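PDB 5HFT: gamma-glutamyltranspeptidase from Klebsiella pneumoniae subsp. pneumoniae, which catalyses the conversion of oxamate to oxalate in the uric acid degradation pathway and belongs to the gamma-glutamyltransferase family. Local coordinates for residues 73-85 / 126-138. Residues are numbered along the deposited sequence; the frame is centred on the assembly and turned at random.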
loop_
_atom_site.group_PDB
_atom_site.type_symbol
_atom_site.label_atom_id
_atom_site.label_comp_id
_atom_site.label_asym_id
_atom_site.label_seq_id
_atom_site.Cartn_x
_atom_site.Cartn_y
_atom_site.Cartn_z
ATOM N N HIS A 73 3.995 11.595 -5.232
ATOM C CA HIS A 73 2.647 12.134 -5.371
ATOM C C HIS A 73 1.593 11.130 -4.983
ATOM O O HIS A 73 0.434 11.517 -4.799
ATOM C CB HIS A 73 2.376 12.584 -6.806
ATOM C CG HIS A 73 2.524 11.495 -7.821
ATOM N ND1 HIS A 73 3.723 10.866 -8.067
ATOM C CD2 HIS A 73 1.628 10.942 -8.669
ATOM C CE1 HIS A 73 3.561 9.968 -9.019
ATOM N NE2 HIS A 73 2.297 9.991 -9.398
ATOM N N MET A 74 1.960 9.846 -4.948
ATOM C CA MET A 74 1.053 8.745 -4.662
ATOM C C MET A 74 1.261 8.118 -3.293
ATOM O O MET A 74 0.416 7.318 -2.868
ATOM C CB MET A 74 1.211 7.630 -5.707
ATOM C CG MET A 74 0.585 7.873 -7.062
ATOM S SD MET A 74 0.845 6.390 -8.070
ATOM C CE MET A 74 -0.546 6.522 -9.194
ATOM N N ASN A 75 2.354 8.438 -2.603
ATOM C CA ASN A 75 2.697 7.795 -1.345
ATOM C C ASN A 75 3.942 8.497 -0.822
ATOM O O ASN A 75 4.600 9.238 -1.547
ATOM C CB ASN A 75 2.957 6.278 -1.524
ATOM C CG ASN A 75 4.360 5.988 -1.996
ATOM O OD1 ASN A 75 5.218 5.573 -1.221
ATOM N ND2 ASN A 75 4.620 6.262 -3.262
ATOM N N GLY A 76 4.275 8.240 0.435
ATOM C CA GLY A 76 5.503 8.756 0.996
ATOM C C GLY A 76 5.486 8.641 2.507
ATOM O O GLY A 76 4.606 8.000 3.093
ATOM N N LEU A 77 6.480 9.284 3.124
ATOM C CA LEU A 77 6.593 9.320 4.578
ATOM C C LEU A 77 5.418 10.050 5.225
ATOM O O LEU A 77 5.327 10.087 6.454
ATOM C CB LEU A 77 7.911 10.005 4.980
ATOM C CG LEU A 77 9.253 9.508 4.389
ATOM C CD1 LEU A 77 10.498 9.810 5.248
ATOM C CD2 LEU A 77 9.210 8.066 4.012
ATOM N N GLY A 78 4.530 10.651 4.446
ATOM C CA GLY A 78 3.492 11.466 5.042
ATOM C C GLY A 78 2.148 10.787 5.034
ATOM O O GLY A 78 1.103 11.445 5.158
ATOM N N GLY A 79 2.174 9.457 4.909
ATOM C CA GLY A 79 0.958 8.657 4.864
ATOM C C GLY A 79 0.972 7.384 5.695
ATOM O O GLY A 79 1.782 7.226 6.613
ATOM N N ASP A 80 0.084 6.457 5.361
ATOM C CA ASP A 80 -0.164 5.256 6.146
ATOM C C ASP A 80 0.336 4.028 5.401
ATOM O O ASP A 80 0.549 4.072 4.189
ATOM C CB ASP A 80 -1.660 5.126 6.439
ATOM C CG ASP A 80 -2.148 6.182 7.405
ATOM O OD1 ASP A 80 -1.321 6.647 8.219
ATOM O OD2 ASP A 80 -3.342 6.536 7.362
ATOM N N GLY A 81 0.521 2.928 6.141
ATOM C CA GLY A 81 1.062 1.713 5.569
ATOM C C GLY A 81 0.408 0.477 6.148
ATOM O O GLY A 81 -0.120 0.481 7.265
ATOM N N PHE A 82 0.438 -0.594 5.357
ATOM C CA PHE A 82 -0.268 -1.818 5.702
ATOM C C PHE A 82 0.551 -3.030 5.295
ATOM O O PHE A 82 0.960 -3.148 4.140
ATOM C CB PHE A 82 -1.645 -1.861 5.029
ATOM C CG PHE A 82 -2.504 -0.627 5.293
ATOM C CD1 PHE A 82 -2.338 0.543 4.545
ATOM C CD2 PHE A 82 -3.480 -0.647 6.276
ATOM C CE1 PHE A 82 -3.129 1.659 4.782
ATOM C CE2 PHE A 82 -4.283 0.473 6.518
ATOM C CZ PHE A 82 -4.105 1.624 5.772
ATOM N N TRP A 83 0.781 -3.930 6.236
ATOM C CA TRP A 83 1.555 -5.135 5.993
ATOM C C TRP A 83 0.691 -6.366 6.207
ATOM O O TRP A 83 -0.103 -6.423 7.141
ATOM C CB TRP A 83 2.737 -5.238 6.926
ATOM C CG TRP A 83 3.660 -4.107 6.882
ATOM C CD1 TRP A 83 3.402 -2.805 7.231
ATOM C CD2 TRP A 83 5.035 -4.160 6.501
ATOM N NE1 TRP A 83 4.538 -2.049 7.075
ATOM C CE2 TRP A 83 5.552 -2.856 6.622
ATOM C CE3 TRP A 83 5.878 -5.187 6.064
ATOM C CZ2 TRP A 83 6.876 -2.559 6.341
ATOM C CZ3 TRP A 83 7.177 -4.887 5.780
ATOM C CH2 TRP A 83 7.672 -3.582 5.919
ATOM N N LEU A 84 0.865 -7.344 5.337
ATOM C CA LEU A 84 0.494 -8.726 5.589
ATOM C C LEU A 84 1.777 -9.517 5.408
ATOM O O LEU A 84 2.449 -9.380 4.380
ATOM C CB LEU A 84 -0.590 -9.196 4.626
ATOM C CG LEU A 84 -1.365 -10.445 4.996
ATOM C CD1 LEU A 84 -1.953 -10.258 6.353
ATOM C CD2 LEU A 84 -2.467 -10.648 3.982
ATOM N N ILE A 85 2.170 -10.256 6.437
ATOM C CA ILE A 85 3.423 -10.996 6.444
ATOM C C ILE A 85 3.115 -12.472 6.635
ATOM O O ILE A 85 2.357 -12.835 7.540
ATOM C CB ILE A 85 4.371 -10.492 7.539
ATOM C CG1 ILE A 85 4.683 -9.018 7.309
ATOM C CG2 ILE A 85 5.612 -11.345 7.593
ATOM C CD1 ILE A 85 5.563 -8.406 8.370
ATOM N N THR A 126 -5.189 13.549 10.191
ATOM C CA THR A 126 -4.805 12.284 10.819
ATOM C C THR A 126 -3.296 12.085 10.773
ATOM O O THR A 126 -2.602 12.626 9.905
ATOM C CB THR A 126 -5.463 11.067 10.174
ATOM O OG1 THR A 126 -4.923 10.884 8.865
ATOM C CG2 THR A 126 -6.979 11.199 10.110
ATOM N N VAL A 127 -2.802 11.307 11.736
ATOM C CA VAL A 127 -1.377 11.014 11.883
ATOM C C VAL A 127 -0.884 10.101 10.750
ATOM O O VAL A 127 -1.659 9.364 10.127
ATOM C CB VAL A 127 -1.151 10.375 13.269
ATOM C CG1 VAL A 127 0.285 9.862 13.458
ATOM C CG2 VAL A 127 -1.536 11.343 14.366
ATOM N N ALA A 128 0.413 10.182 10.446
ATOM C CA ALA A 128 1.030 9.419 9.369
ATOM C C ALA A 128 1.653 8.137 9.923
ATOM O O ALA A 128 2.532 8.192 10.791
ATOM C CB ALA A 128 2.078 10.274 8.663
ATOM N N GLY A 129 1.228 6.985 9.408
ATOM C CA GLY A 129 1.588 5.734 10.047
ATOM C C GLY A 129 2.722 4.880 9.502
ATOM O O GLY A 129 3.317 4.133 10.286
ATOM N N THR A 130 3.038 4.961 8.196
ATOM C CA THR A 130 3.963 4.001 7.588
ATOM C C THR A 130 5.209 3.812 8.424
ATOM O O THR A 130 5.646 2.681 8.663
ATOM C CB THR A 130 4.417 4.415 6.184
ATOM O OG1 THR A 130 4.595 5.843 6.060
ATOM C CG2 THR A 130 3.528 3.861 5.122
ATOM N N VAL A 131 5.808 4.913 8.867
ATOM C CA VAL A 131 7.093 4.798 9.540
ATOM C C VAL A 131 6.950 3.930 10.769
ATOM O O VAL A 131 7.826 3.109 11.066
ATOM C CB VAL A 131 7.650 6.188 9.877
ATOM C CG1 VAL A 131 9.021 6.070 10.542
ATOM C CG2 VAL A 131 7.735 7.013 8.605
ATOM N N SER A 132 5.814 4.048 11.466
ATOM C CA SER A 132 5.519 3.108 12.545
ATOM C C SER A 132 5.350 1.680 12.019
ATOM O O SER A 132 5.693 0.720 12.711
ATOM C CB SER A 132 4.285 3.570 13.334
ATOM O OG SER A 132 3.081 3.447 12.599
ATOM N N GLY A 133 4.879 1.513 10.784
ATOM C CA GLY A 133 4.856 0.184 10.217
ATOM C C GLY A 133 6.258 -0.335 9.993
ATOM O O GLY A 133 6.554 -1.491 10.285
ATOM N N TRP A 134 7.153 0.519 9.506
ATOM C CA TRP A 134 8.526 0.066 9.329
ATOM C C TRP A 134 9.144 -0.330 10.665
ATOM O O TRP A 134 9.786 -1.378 10.765
ATOM C CB TRP A 134 9.383 1.143 8.661
ATOM C CG TRP A 134 8.810 1.780 7.423
ATOM C CD1 TRP A 134 7.677 1.422 6.735
ATOM C CD2 TRP A 134 9.313 2.945 6.783
ATOM N NE1 TRP A 134 7.469 2.283 5.680
ATOM C CE2 TRP A 134 8.463 3.228 5.692
ATOM C CE3 TRP A 134 10.407 3.778 7.020
ATOM C CZ2 TRP A 134 8.685 4.308 4.845
ATOM C CZ3 TRP A 134 10.629 4.837 6.170
ATOM C CH2 TRP A 134 9.773 5.095 5.103
ATOM N N VAL A 135 8.933 0.475 11.714
ATOM C CA VAL A 135 9.581 0.179 12.992
ATOM C C VAL A 135 9.049 -1.128 13.556
ATOM O O VAL A 135 9.817 -1.931 14.097
ATOM C CB VAL A 135 9.437 1.346 14.002
ATOM C CG1 VAL A 135 8.010 1.615 14.373
ATOM C CG2 VAL A 135 10.205 1.045 15.276
ATOM N N GLU A 136 7.742 -1.386 13.400
ATOM C CA GLU A 136 7.147 -2.619 13.921
ATOM C C GLU A 136 7.577 -3.846 13.113
ATOM O O GLU A 136 7.950 -4.879 13.682
ATOM C CB GLU A 136 5.621 -2.506 13.944
ATOM C CG GLU A 136 4.939 -3.864 14.142
ATOM C CD GLU A 136 4.607 -4.154 15.588
ATOM O OE1 GLU A 136 4.607 -3.190 16.386
ATOM O OE2 GLU A 136 4.332 -5.329 15.926
ATOM N N ALA A 137 7.491 -3.764 11.786
ATOM C CA ALA A 137 7.909 -4.889 10.954
ATOM C C ALA A 137 9.364 -5.257 11.217
ATOM O O ALA A 137 9.735 -6.439 11.177
ATOM C CB ALA A 137 7.699 -4.556 9.476
ATOM N N LEU A 138 10.210 -4.258 11.466
ATOM C CA LEU A 138 11.621 -4.550 11.685
ATOM C C LEU A 138 11.835 -5.306 12.984
ATOM O O LEU A 138 12.640 -6.243 13.034
ATOM C CB LEU A 138 12.439 -3.264 11.680
ATOM C CG LEU A 138 12.687 -2.629 10.318
ATOM C CD1 LEU A 138 13.320 -1.247 10.503
ATOM C CD2 LEU A 138 13.533 -3.543 9.426
#
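With CG anti to its carbonyl carbon (chi1 -57°), Trp-83 lays its indole over the methyl of Ala-137. The same choice at Asp-80 sets CG beside the backbone N, and the carboxylate reaches back to the backbone of Gly-129. The Ala-137 CB stands 3.6 Å from the centroid of the six-membered ring of Trp-83, almost on its normal, a CH-pi contact. Alanine suits this place because a single methyl is small enough to let the helix come close to the ring face. One turn earlier the Gly-133 backbone lies beside NE1 of Trp-83; glycine, having no side chain, lets the helix come up to the indole. Trp-134 crosses Trp-83 at about a right angle, its CD1 near the plane of the Trp-83 ring, while CH2 of Trp-134 meets CD2 of Leu-77.

At the start of the helix the bonding is polar. Thr-130 N donates to Gly-79 O at 3.0 Å, nearly straight (176°) and on a lone pair. Thr-130 OG1 reaches the same oxygen at 3.2 Å from above the carbonyl plane, so one residue grips this buried acceptor twice. Threonine's other branch, CG2, packs on the backbone of Asp-80 and Gly-81, where the absence of a side chain on glycine lets the methyl sit close to the strand. Asp-80 OD1 accepts from Gly-129 N at 2.8 Å and also from Gly-99 N, and OD2 forms a salt bridge to a basic side chain of another chain.

Helix 56-70 packs on both tryptophans, and strand 80-86 pairs with strand 93-97 on one edge and with a strand of that other chain on the other. The axes of strand 80-85 and helix 130-138 run at 34° to one another, consistent with one alpha-on-beta layer of the alpha-beta-beta-alpha sandwich of N-terminal nucleophile hydrolases, the superfamily of gamma-glutamyltransferases.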